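Local coordinates for protein enoyl CoA hydratase/isomerase (Crotonase) (Legionella pneumophila subsp. pneumophila, PDB 3I47) that probably hydrates the double bond of enoyl-CoA thioesters, as a member of the enoyl-CoA hydratase/isomerase (crotonase) family, at residues A[77-80]-A[81-84]; A[173-177]-A[178-182]. All coordinates share one frame; numbering follows the deposited sequence. Where two conformers were deposited one is given.

In the fold
Both contacts are local, each within one continuous run of chain. Contact 1 (77-84) comes well before contact 2 (173-182) along the chain. Contact 1 is the first two turns of helix 78-97, which leads into strand 102-106. Contact 2 is the end of helix 171-176 and the turn that leads into strand 182-184. The two strands belong to the same six-stranded mixed sheet, with strand 123-127 between them. The contact centres lie 33 Å apart and the nearest atoms about 21 Å, so the two do not touch. They frame ends of separate helices that both lead to the shared sheet. Contact 1 is at the surface, 26 Å from the chain centre; contact 2 is partly buried, at 13 Å, and packs against the sheet.

Contact 1. Residues A[77-80]-A[81-84]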
# COMPACT_ATOMS: atom_id res chain seq x y z
N THR A 77 -16.19 23.64 9.32
CA THR A 77 -17.52 23.48 8.72
C THR A 77 -17.56 22.18 7.91
O THR A 77 -16.52 21.53 7.65
CB THR A 77 -17.85 24.63 7.76
OG1 THR A 77 -16.94 24.60 6.65
CG2 THR A 77 -17.76 26.00 8.46
N GLU A 78 -18.76 21.79 7.47
CA GLU A 78 -18.89 20.58 6.66
C GLU A 78 -18.08 20.69 5.36
O GLU A 78 -17.41 19.74 4.96
CB GLU A 78 -20.37 20.29 6.37
CG GLU A 78 -20.64 18.90 5.78
CD GLU A 78 -22.12 18.55 5.72
OE1 GLU A 78 -22.95 19.37 6.17
OE2 GLU A 78 -22.45 17.46 5.20
N GLU A 79 -18.13 21.87 4.73
CA GLU A 79 -17.40 22.08 3.48
C GLU A 79 -15.89 22.04 3.70
O GLU A 79 -15.17 21.47 2.88
CB GLU A 79 -17.82 23.38 2.77
CG GLU A 79 -17.15 23.59 1.41
CD GLU A 79 -17.17 22.34 0.54
OE1 GLU A 79 -18.27 21.84 0.23
OE2 GLU A 79 -16.07 21.86 0.16
N GLU A 80 -15.41 22.60 4.82
CA GLU A 80 -13.98 22.53 5.18
C GLU A 80 -13.56 21.09 5.46
O GLU A 80 -12.46 20.66 5.08
CB GLU A 80 -13.68 23.43 6.37
CG GLU A 80 -13.73 24.92 6.01
CD GLU A 80 -13.74 25.85 7.21
OE1 GLU A 80 -14.09 25.42 8.33
OE2 GLU A 80 -13.42 27.04 7.03
N ASN A 81 -14.45 20.34 6.10
CA ASN A 81 -14.20 18.91 6.33
C ASN A 81 -14.13 18.09 5.05
O ASN A 81 -13.35 17.13 4.97
CB ASN A 81 -15.27 18.32 7.24
CG ASN A 81 -15.02 18.59 8.70
OD1 ASN A 81 -15.94 19.00 9.44
ND2 ASN A 81 -13.80 18.39 9.14
N LEU A 82 -14.96 18.42 4.07
CA LEU A 82 -14.92 17.73 2.78
C LEU A 82 -13.55 17.91 2.10
O LEU A 82 -12.93 16.95 1.66
CB LEU A 82 -16.07 18.18 1.86
CG LEU A 82 -16.05 17.61 0.43
CD1 LEU A 82 -16.23 16.11 0.43
CD2 LEU A 82 -17.11 18.27 -0.45
N GLU A 83 -13.09 19.16 2.04
CA GLU A 83 -11.78 19.48 1.47
C GLU A 83 -10.67 18.75 2.21
O GLU A 83 -9.78 18.15 1.60
CB GLU A 83 -11.52 20.99 1.52
CG GLU A 83 -12.52 21.82 0.70
CD GLU A 83 -11.99 23.21 0.36
OE1 GLU A 83 -10.76 23.38 0.27
OE2 GLU A 83 -12.82 24.13 0.15
N ASP A 84 -10.72 18.80 3.54
CA ASP A 84 -9.72 18.13 4.36
C ASP A 84 -9.72 16.61 4.13
O ASP A 84 -8.66 16.01 3.95
CB ASP A 84 -9.97 18.47 5.84
CG ASP A 84 -9.07 17.71 6.77
OD1 ASP A 84 -7.93 18.17 7.00
OD2 ASP A 84 -9.52 16.66 7.29
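Asn81 N bonds back to Thr77 O at 2.8 Å, the first of four backbone hydrogen bonds in this helix start. Leu82 N, Glu83 N and Asp84 N follow, each bonding to the carbonyl four residues earlier, from Glu78 to Glu80. The side chain of Asn81 lies close to the first carbonyl. Its OD1 sits 3.2 Å from Thr77 O, but both atoms are acceptors and form no bond with each other.

Capping bonds close the N-terminal end. Thr77 occupies the N-cap, and its OG1 accepts from Glu80 N at 3.1 Å. Glu80 returns the bond: its OE1 accepts a hydrogen bond from Thr77 N at 2.9 Å, with a fairly straight N-H...O angle of 167°. The donor reaches OE1 on the anti side, 28° out of the carboxylate plane. CG of Glu80 stands beside its own backbone N (chi1 -72°), which turns the extended chain back over the helix start. The negative carboxylate at this end probably also suits the helix dipole.

Side-chain contacts run along one flank. Glu79 and Glu83 were both modelled in two conformers, so the contacts of their side chains are doubtful and hold only for the conformer described. In it, the Glu79 chain bends at chi2, which brings its carboxylate over the next turn. Glu79 OE2 then lies 3.6 Å from Glu83 CG and 3.8 Å from Leu82 CD2. Glu79 OE2 and Glu83 OE2 would be 4.0 Å apart, a like-charge approach that is probably unfavourable.

On another flank, Asp84 OD1 bonds to Trp69 NE1, linking this turn to helix 67-74. Asn81 and Asp84 also touch Phe76. The reciprocal Thr77-Glu80 pair is a capping box, here opening helix 78-97 of the crotonase fold.

Contact 2. Residues A[173-177]-A[178-182]; sequences RAYSL and NLVQH
Asn178 N donates to Tyr175 O at 3.0 Å, and Leu179 N adds a weak bond to Ala174 O. These are the two bonds back into the last helical turn, and positive phi at Asn178 (74°) turns the chain to make them. Val180 N gives an additional bond to Ala174 O, at 3.2 Å. The Asn178 and Val180 donors stand well above the carbonyl plane of their acceptors.

Two waters extend the polar network. Water 2 donates to Asn178 OD1, at 2.7 Å, and to Ser176 O, so it links the Asn178 side-chain oxygen to the Ser176 carbonyl. Water 1 lies 2.8 Å from Asn178 OD1 and 3.0 Å from Tyr175 O, with more acceptors around it than it has protons. Within the helix, Ser176 OG donates to Arg173 O and accepts from Arg173 NH1, which lies 2.9 Å from OG with the hydroxyl oxygen in the guanidinium plane.

Tyr175 CA makes a CH...O contact with Val180 O. CG of Tyr175 is anti to its backbone N (chi1 178°), which carries the ring along the departing chain. Its edge meets Gln181 O, 3.4 Å from CE2. At the base of the side chain, Val180 CG2 packs 3.8 Å from Tyr175 CB and also touches Ala174 CB.

Ala174, Leu179 and Val180 rest on Phe132. Gln181 pairs with Ala124 through backbone and side chain. The turn is a Schellman motif, closing helix 171-176 and leading toward edge strand 182-184 of the main sheet.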
# COMPACT_ATOMS: atom_id res chain seq x y z
N ARG A 173 -3.50 -11.52 13.73
CA ARG A 173 -4.88 -11.35 13.30
C ARG A 173 -4.96 -10.62 11.96
O ARG A 173 -5.74 -11.01 11.09
CB ARG A 173 -5.69 -10.62 14.38
CG ARG A 173 -7.18 -10.65 14.10
CD ARG A 173 -7.61 -12.10 13.83
NE ARG A 173 -9.05 -12.28 13.83
CZ ARG A 173 -9.69 -13.10 13.00
NH1 ARG A 173 -9.02 -13.78 12.06
NH2 ARG A 173 -11.00 -13.23 13.09
N ALA A 174 -4.16 -9.56 11.79
CA ALA A 174 -4.13 -8.86 10.51
C ALA A 174 -3.70 -9.79 9.37
O ALA A 174 -4.23 -9.71 8.27
CB ALA A 174 -3.23 -7.63 10.58
N TYR A 175 -2.78 -10.69 9.68
CA TYR A 175 -2.31 -11.70 8.71
C TYR A 175 -3.42 -12.70 8.36
O TYR A 175 -3.65 -12.99 7.18
CB TYR A 175 -1.11 -12.42 9.30
CG TYR A 175 -0.53 -13.52 8.46
CD1 TYR A 175 -0.94 -14.84 8.65
CD2 TYR A 175 0.45 -13.27 7.50
CE1 TYR A 175 -0.40 -15.89 7.89
CE2 TYR A 175 1.00 -14.31 6.73
CZ TYR A 175 0.56 -15.61 6.95
OH TYR A 175 1.11 -16.64 6.21
N SER A 176 -4.12 -13.20 9.38
CA SER A 176 -5.16 -14.20 9.14
C SER A 176 -6.34 -13.60 8.36
O SER A 176 -7.03 -14.31 7.62
CB SER A 176 -5.62 -14.86 10.44
OG SER A 176 -6.24 -13.91 11.28
N LEU A 177 -6.52 -12.28 8.48
CA LEU A 177 -7.58 -11.58 7.75
C LEU A 177 -7.17 -11.10 6.37
O LEU A 177 -8.01 -10.57 5.62
CB LEU A 177 -8.10 -10.40 8.57
CG LEU A 177 -8.88 -10.73 9.84
CD1 LEU A 177 -9.25 -9.44 10.55
CD2 LEU A 177 -10.14 -11.57 9.55
N ASN A 178 -5.89 -11.27 6.03
CA ASN A 178 -5.31 -10.84 4.76
C ASN A 178 -5.10 -9.33 4.63
O ASN A 178 -4.85 -8.85 3.52
CB ASN A 178 -6.15 -11.33 3.55
CG ASN A 178 -5.99 -12.82 3.25
OD1 ASN A 178 -5.17 -13.52 3.83
ND2 ASN A 178 -6.81 -13.30 2.32
N LEU A 179 -5.18 -8.59 5.74
CA LEU A 179 -4.76 -7.18 5.70
C LEU A 179 -3.27 -7.12 5.44
O LEU A 179 -2.79 -6.31 4.64
CB LEU A 179 -5.10 -6.47 7.01
CG LEU A 179 -4.69 -4.99 7.10
CD1 LEU A 179 -5.33 -4.19 5.97
CD2 LEU A 179 -5.08 -4.42 8.45
N VAL A 180 -2.53 -7.98 6.14
CA VAL A 180 -1.10 -8.14 5.85
C VAL A 180 -0.86 -9.54 5.31
O VAL A 180 -1.56 -10.49 5.70
CB VAL A 180 -0.15 -7.84 7.05
CG1 VAL A 180 -0.45 -6.47 7.63
CG2 VAL A 180 -0.24 -8.88 8.09
N GLN A 181 0.13 -9.65 4.43
CA GLN A 181 0.45 -10.94 3.80
C GLN A 181 1.74 -11.58 4.29
O GLN A 181 2.05 -12.72 3.92
CB GLN A 181 0.51 -10.79 2.28
CG GLN A 181 -0.80 -10.44 1.61
CD GLN A 181 -0.89 -9.00 1.17
OE1 GLN A 181 -0.50 -8.09 1.90
NE2 GLN A 181 -1.42 -8.77 -0.03
N HIS A 182 2.50 -10.84 5.11
CA HIS A 182 3.74 -11.31 5.71
C HIS A 182 3.85 -10.75 7.11
O HIS A 182 3.56 -9.57 7.33
CB HIS A 182 4.95 -10.83 4.90
CG HIS A 182 4.92 -11.25 3.47
ND1 HIS A 182 5.39 -12.47 3.04
CD2 HIS A 182 4.44 -10.63 2.37
CE1 HIS A 182 5.22 -12.57 1.74
NE2 HIS A 182 4.63 -11.47 1.31
O HOH W 1 -2.50 -13.13 4.46
O HOH W 2 -5.95 -15.79 5.08